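Local coordinates for protein DNA alpha-glucosyltransferase (Enterobacteria phage T4, PDB 1XV5) that belongs to the DNA glucosyltransferases of the GT-B clan, built from two Rossmann-like domains with UDP bound between them, at residues I6-G11 against N82-A86; T187-D191 against L282-K287; M197-R201 against G227-V231. One frame throughout, in Å; residues are numbered along the deposited sequence.

Contact 1 of 3, residues I6-G11 against N82-A86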
# COMPACT_ATOMS: atom_id res chain seq x y z
N ILE A 6 -1.94 -16.94 -6.23
CA ILE A 6 -1.69 -15.51 -6.24
C ILE A 6 -0.39 -15.30 -7.01
O ILE A 6 0.67 -15.77 -6.59
CB ILE A 6 -1.59 -14.97 -4.81
CG1 ILE A 6 -2.87 -15.31 -4.05
CG2 ILE A 6 -1.37 -13.46 -4.83
CD1 ILE A 6 -2.85 -14.95 -2.58
N PHE A 7 -0.49 -14.59 -8.12
CA PHE A 7 0.63 -14.37 -9.02
C PHE A 7 1.08 -12.91 -9.17
O PHE A 7 0.29 -12.04 -9.55
CB PHE A 7 0.22 -14.92 -10.39
CG PHE A 7 1.32 -14.97 -11.42
CD1 PHE A 7 1.00 -15.00 -12.78
CD2 PHE A 7 2.66 -15.03 -11.05
CE1 PHE A 7 1.99 -15.10 -13.75
CE2 PHE A 7 3.66 -15.13 -12.02
CZ PHE A 7 3.32 -15.16 -13.38
N MET A 8 2.35 -12.65 -8.85
CA MET A 8 2.93 -11.32 -9.00
C MET A 8 3.94 -11.41 -10.15
O MET A 8 5.12 -11.66 -9.94
CB MET A 8 3.65 -10.88 -7.72
CG MET A 8 2.73 -10.32 -6.65
SD MET A 8 3.62 -9.81 -5.15
CE MET A 8 3.83 -11.38 -4.36
N ALA A 9 3.45 -11.22 -11.37
CA ALA A 9 4.28 -11.31 -12.57
C ALA A 9 5.31 -10.20 -12.71
O ALA A 9 6.19 -10.27 -13.57
CB ALA A 9 3.40 -11.36 -13.82
N ARG A 10 5.22 -9.16 -11.89
CA ARG A 10 6.19 -8.07 -11.96
C ARG A 10 7.40 -8.45 -11.11
O ARG A 10 8.51 -7.97 -11.35
CB ARG A 10 5.58 -6.77 -11.42
CG ARG A 10 6.53 -5.58 -11.40
CD ARG A 10 5.86 -4.36 -10.76
NE ARG A 10 6.79 -3.24 -10.58
CZ ARG A 10 7.25 -2.47 -11.55
NH1 ARG A 10 6.87 -2.67 -12.80
NH2 ARG A 10 8.09 -1.48 -11.28
N GLY A 11 7.17 -9.32 -10.14
CA GLY A 11 8.21 -9.75 -9.23
C GLY A 11 7.76 -9.37 -7.83
O GLY A 11 6.70 -8.77 -7.66
N ASN A 82 -1.81 -9.94 -9.47
CA ASN A 82 -1.67 -8.64 -8.82
C ASN A 82 -0.66 -7.70 -9.47
O ASN A 82 -0.60 -6.52 -9.10
CB ASN A 82 -1.34 -8.83 -7.34
CG ASN A 82 -2.53 -9.35 -6.55
OD1 ASN A 82 -3.65 -8.90 -6.74
ND2 ASN A 82 -2.28 -10.28 -5.64
N SER A 83 0.12 -8.20 -10.42
CA SER A 83 1.08 -7.36 -11.11
C SER A 83 1.55 -8.04 -12.39
O SER A 83 1.47 -9.26 -12.52
CB SER A 83 2.29 -7.06 -10.21
OG SER A 83 3.00 -8.24 -9.87
N VAL A 84 2.01 -7.24 -13.34
CA VAL A 84 2.49 -7.76 -14.62
C VAL A 84 3.94 -7.32 -14.84
O VAL A 84 4.43 -6.43 -14.15
CB VAL A 84 1.61 -7.26 -15.79
CG1 VAL A 84 0.15 -7.64 -15.55
CG2 VAL A 84 1.76 -5.74 -15.95
N PRO A 85 4.65 -7.94 -15.80
CA PRO A 85 6.04 -7.59 -16.07
C PRO A 85 6.29 -6.10 -16.31
O PRO A 85 5.46 -5.41 -16.90
CB PRO A 85 6.37 -8.43 -17.31
CG PRO A 85 5.51 -9.64 -17.12
CD PRO A 85 4.20 -9.03 -16.68
N ALA A 86 7.44 -5.61 -15.85
CA ALA A 86 7.81 -4.21 -16.02
C ALA A 86 8.38 -3.99 -17.42
O ALA A 86 8.82 -4.93 -18.08
CB ALA A 86 8.85 -3.82 -14.97
O HOH W 1 5.25 -3.99 -14.09
O HOH W 2 8.92 -7.36 -14.11
O HOH W 3 4.52 -7.15 -7.76
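With chi1 at 63°, the hydroxyl of Ser83 is tucked between its own backbone N and carbonyl carbon, which aims OG at the chain of Met8 and Arg10. There it accepts the backbone N-H of Arg10 (N to OG 3.1 Å, 158° at the hydrogen) and lies against Met8 CA. A water links the same OG to Gly11 O, so one hydroxyl reaches both Arg10 and Gly11 in the turn running from Met8 to Gly11. Arg10 sets CG opposite its backbone N (chi1 178°) and stays extended as far as NE; its CB rests on Val84 O and its NH1 lies 3.2 Å from Ala86 CB. A second water lies between Arg10 NH1 and Val84 O, though its approach to NH1 is doubtfully short; a third bridges Arg10 O and Ala86 N, while NE turns to a salt bridge with Glu13. The methyl of Ala9 points at 82-86, 3.8 Å from Pro85 CD, and also lies over the rim of the Phe7 ring. Earlier in the segments, Asn82 N donates to Phe7 O (3.0 Å) almost in line with the carbonyl; the return bond from Ala9 N to Ser83 O is weak. Here strands 3-8 and 78-83, parallel neighbours, give way to loops at their C-terminal ends, the edge where a Rossmann-like domain of the GT-B fold faces its interdomain cleft.

Contact 2 of 3, residues T187-D191 against L282-K287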
# COMPACT_ATOMS: atom_id res chain seq x y z
N THR A 187 -0.00 -8.16 18.16
CA THR A 187 1.43 -8.41 18.13
C THR A 187 2.31 -7.22 18.51
O THR A 187 3.40 -7.41 19.05
CB THR A 187 1.87 -8.89 16.72
OG1 THR A 187 1.22 -10.13 16.40
CG2 THR A 187 3.38 -9.09 16.65
N TYR A 188 1.84 -6.00 18.25
CA TYR A 188 2.66 -4.83 18.54
C TYR A 188 2.16 -3.77 19.51
O TYR A 188 2.95 -2.94 19.96
CB TYR A 188 3.00 -4.11 17.22
CG TYR A 188 3.76 -4.98 16.25
CD1 TYR A 188 3.08 -5.72 15.28
CD2 TYR A 188 5.14 -5.11 16.34
CE1 TYR A 188 3.77 -6.57 14.42
CE2 TYR A 188 5.84 -5.96 15.49
CZ TYR A 188 5.15 -6.69 14.54
OH TYR A 188 5.83 -7.54 13.70
N TRP A 189 0.87 -3.79 19.83
CA TRP A 189 0.31 -2.78 20.73
C TRP A 189 1.09 -2.66 22.04
O TRP A 189 1.36 -3.66 22.71
CB TRP A 189 -1.16 -3.09 21.01
CG TRP A 189 -1.97 -1.91 21.47
CD1 TRP A 189 -2.12 -1.47 22.75
CD2 TRP A 189 -2.78 -1.06 20.65
NE1 TRP A 189 -2.99 -0.39 22.78
CE2 TRP A 189 -3.40 -0.12 21.50
CE3 TRP A 189 -3.04 -1.00 19.27
CZ2 TRP A 189 -4.27 0.87 21.03
CZ3 TRP A 189 -3.91 -0.02 18.80
CH2 TRP A 189 -4.51 0.90 19.68
N LYS A 190 1.44 -1.43 22.40
CA LYS A 190 2.19 -1.17 23.62
C LYS A 190 1.35 -0.42 24.64
O LYS A 190 0.38 0.25 24.28
CB LYS A 190 3.43 -0.31 23.31
CG LYS A 190 4.43 -0.93 22.35
CD LYS A 190 5.17 -2.09 22.99
CE LYS A 190 6.22 -2.67 22.04
NZ LYS A 190 5.60 -3.25 20.82
N ASP A 191 1.72 -0.53 25.91
CA ASP A 191 1.01 0.19 26.95
C ASP A 191 1.47 1.64 26.73
O ASP A 191 2.60 1.87 26.30
CB ASP A 191 1.44 -0.29 28.34
CG ASP A 191 0.68 0.40 29.46
OD1 ASP A 191 1.10 1.49 29.91
OD2 ASP A 191 -0.37 -0.14 29.89
N LEU A 282 7.05 -1.69 12.57
CA LEU A 282 5.86 -1.75 13.43
C LEU A 282 6.26 -1.70 14.91
O LEU A 282 5.58 -1.08 15.72
CB LEU A 282 5.05 -3.02 13.14
CG LEU A 282 4.37 -3.08 11.76
CD1 LEU A 282 3.69 -4.42 11.58
CD2 LEU A 282 3.35 -1.95 11.64
N GLU A 283 7.35 -2.36 15.26
CA GLU A 283 7.82 -2.36 16.64
C GLU A 283 8.25 -0.94 17.02
O GLU A 283 7.86 -0.43 18.07
CB GLU A 283 8.99 -3.34 16.80
CG GLU A 283 9.59 -3.43 18.19
CD GLU A 283 8.59 -3.82 19.27
OE1 GLU A 283 7.66 -4.60 18.98
OE2 GLU A 283 8.75 -3.36 20.42
N ARG A 284 9.03 -0.30 16.16
CA ARG A 284 9.49 1.06 16.43
C ARG A 284 8.32 2.04 16.49
O ARG A 284 8.28 2.92 17.37
CB ARG A 284 10.47 1.54 15.35
CG ARG A 284 11.85 0.88 15.39
CD ARG A 284 12.80 1.55 14.39
NE ARG A 284 12.45 1.28 13.00
CZ ARG A 284 12.88 0.22 12.31
NH1 ARG A 284 13.67 -0.68 12.88
NH2 ARG A 284 12.53 0.07 11.04
N MET A 285 7.38 1.88 15.57
CA MET A 285 6.22 2.76 15.50
C MET A 285 5.32 2.62 16.72
O MET A 285 4.76 3.60 17.20
CB MET A 285 5.42 2.48 14.23
CG MET A 285 4.27 3.45 13.98
SD MET A 285 4.83 5.14 13.61
CE MET A 285 5.37 4.96 11.89
N SER A 286 5.18 1.39 17.21
CA SER A 286 4.32 1.13 18.37
C SER A 286 4.83 1.85 19.61
O SER A 286 4.08 2.02 20.59
CB SER A 286 4.25 -0.38 18.66
OG SER A 286 5.49 -0.86 19.16
N LYS A 287 6.09 2.27 19.58
CA LYS A 287 6.68 2.98 20.71
C LYS A 287 6.91 4.46 20.40
O LYS A 287 7.58 5.16 21.15
CB LYS A 287 8.01 2.32 21.11
CG LYS A 287 7.82 0.91 21.70
CD LYS A 287 9.15 0.24 22.04
CE LYS A 287 9.95 -0.11 20.80
NZ LYS A 287 11.14 -0.95 21.11
O HOH W 4 1.41 0.87 20.75
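Tyr188 lies flat against helix 278-286, the tightly packed part of the contact: Leu282 CB sits over the centre of its ring, 3.6 Å from the centroid and only 4° off the normal, a CH-pi contact. Leu282 CD1 extends the cover to Tyr188 CE1, while Thr187 CG2 lies offset over the opposite face, so the ring is sandwiched. Glu283 OE1 meets the ring edge near CD2. Next comes a polar cluster round Lys190. Its chain bends at chi2 (-71°) and again at chi4, curling the ammonium back over its own segment, where NZ donates to Tyr188 O at 2.8 Å. Across the contact NZ also donates to Ser286 OG (2.9 Å) and forms a salt bridge with Glu283 OE1 (3.1 Å), approaching from above the carboxylate plane. Three acceptors thus hold one ammonium. Ser286 OG in turn donates to Glu283 O at 2.6 Å, leaving its oxygen to receive the lysine. The loose side is the fringe at exposed Lys287, which touches Lys190 through their CG atoms and reaches Glu283 OE2 with a long salt bridge of 3.5 Å, so the carboxylate probably offsets both lysines. The contact sets the end of helix 181-188 on the last turn of helix 278-286; Leu282 also touches Glu312 of helix 308-316, and Lys190 O is bound by Arg375 of helix 368-386.

Contact 3 of 3, residues M197-R201 against G227-V231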
# COMPACT_ATOMS: atom_id res chain seq x y z
N MET A 197 6.51 9.98 23.57
CA MET A 197 5.68 11.03 22.98
C MET A 197 6.41 12.04 22.10
O MET A 197 5.78 12.69 21.26
CB MET A 197 4.94 11.78 24.09
CG MET A 197 3.94 10.92 24.86
SD MET A 197 2.62 10.29 23.80
CE MET A 197 2.02 8.92 24.76
N ASN A 198 7.72 12.18 22.27
CA ASN A 198 8.45 13.16 21.47
C ASN A 198 8.92 12.66 20.11
O ASN A 198 9.50 13.41 19.33
CB ASN A 198 9.64 13.70 22.25
CG ASN A 198 9.22 14.41 23.53
OD1 ASN A 198 8.15 15.01 23.59
ND2 ASN A 198 10.07 14.37 24.54
N ILE A 199 8.66 11.39 19.82
CA ILE A 199 9.06 10.82 18.54
C ILE A 199 7.93 10.92 17.52
O ILE A 199 6.80 10.49 17.77
CB ILE A 199 9.45 9.33 18.67
CG1 ILE A 199 10.54 9.16 19.74
CG2 ILE A 199 9.92 8.79 17.32
CD1 ILE A 199 11.78 10.00 19.51
N ASN A 200 8.25 11.50 16.36
CA ASN A 200 7.29 11.66 15.28
C ASN A 200 7.87 10.85 14.13
O ASN A 200 8.90 11.22 13.57
CB ASN A 200 7.15 13.14 14.93
CG ASN A 200 6.71 13.97 16.11
OD1 ASN A 200 7.52 14.42 16.92
ND2 ASN A 200 5.41 14.16 16.24
N ARG A 201 7.20 9.76 13.78
CA ARG A 201 7.69 8.86 12.75
C ARG A 201 6.82 8.78 11.50
O ARG A 201 5.66 8.38 11.55
CB ARG A 201 7.87 7.47 13.37
CG ARG A 201 8.65 6.44 12.54
CD ARG A 201 8.74 5.11 13.31
NE ARG A 201 9.36 5.28 14.63
CZ ARG A 201 10.67 5.26 14.86
NH1 ARG A 201 11.53 5.08 13.87
NH2 ARG A 201 11.12 5.47 16.10
N GLY A 227 11.38 21.01 20.38
CA GLY A 227 12.22 20.02 21.03
C GLY A 227 11.84 18.58 20.73
O GLY A 227 12.29 17.65 21.41
N LYS A 228 11.02 18.39 19.70
CA LYS A 228 10.58 17.05 19.31
C LYS A 228 11.54 16.45 18.29
O LYS A 228 12.39 17.14 17.73
CB LYS A 228 9.18 17.12 18.71
CG LYS A 228 8.18 17.90 19.54
CD LYS A 228 7.94 17.26 20.90
CE LYS A 228 6.89 18.04 21.68
NZ LYS A 228 6.53 17.34 22.95
N SER A 229 11.39 15.15 18.05
CA SER A 229 12.25 14.45 17.10
C SER A 229 11.45 13.87 15.94
O SER A 229 10.30 13.45 16.11
CB SER A 229 12.99 13.31 17.79
OG SER A 229 13.75 13.79 18.89
N THR A 230 12.06 13.86 14.77
CA THR A 230 11.41 13.32 13.59
C THR A 230 12.25 12.26 12.91
O THR A 230 13.46 12.43 12.71
CB THR A 230 11.10 14.42 12.56
OG1 THR A 230 10.09 15.29 13.08
CG2 THR A 230 10.60 13.82 11.25
N VAL A 231 11.60 11.15 12.59
CA VAL A 231 12.23 10.03 11.90
C VAL A 231 11.36 9.75 10.69
O VAL A 231 10.13 9.81 10.77
CB VAL A 231 12.28 8.76 12.79
CG1 VAL A 231 12.82 7.58 11.98
CG2 VAL A 231 13.14 9.01 14.02
O HOH W 5 4.97 15.33 21.49
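Asn198 and Ser229 open a run of backbone bonds between two parallel strands: Ser229 N donates to Asn198 O (2.9 Å, 170° at the hydrogen), Asn200 N to Ser229 O (2.8 Å), and Val231 N to Asn200 O (2.9 Å). Asn200 thus bonds through both its N and its O, as one residue of a parallel pair does, and CA-H...O contacts from Thr230 to Asn200 O and from Arg201 to Val231 O fill in between. On one face Ile199 CD1 packs on Ser229 CB, and Val231 lies beside Arg201, both side chains pointing the same way. Val231 CB sits over a face of the guanidinium, with CG1 3.4 Å from Arg201 NH1. On the other face are Asn200 and Thr230, covered by Leu223 of helix 212-223. At the entrance to the strands, Lys228 bends at chi2 (-64°), bringing NZ across to Asn198 OD1 at 2.9 Å, tilted from the amide plane; a water carries NZ on to Met197 O. Further out, Gly227, with positive phi, ends helix 212-223 in a Schellman motif and delivers the chain to strand 229-233, completing a beta-alpha-beta unit. Glu233 holds Arg201 NH1 in a salt bridge, Ser288 OG accepts from its NE, and Ser229 OG is bonded to Leu264 O. The charge of buried Arg201 is probably balanced in part by Glu233, which also pairs with Arg284, so the guanidinium that Val231 covers is both salt-bridged and packed against an aliphatic group.

How the contacts relate
From the N terminus, contact 1 comes first: strand 3-8 runs out and the chain returns about 70 residues later at 82-86, joining neighbouring strands of the N-terminal parallel sheet. That loop is complete before contact 2 opens at 187-191. Contact 2 closes only at 282-287, setting the end of helix 181-188 against helix 278-286, and contact 3 is nested inside its loop, pairing strands 199-203 and 229-233 of the second sheet. Contacts 2 and 3 touch, Met285 CE lying 3.4 Å from Arg201 O, so helix 278-286 packs directly on that sheet. Contact 1 belongs to the other half of the molecule, its centre about 32 Å from that of contact 2 and about 37 Å from that of contact 3.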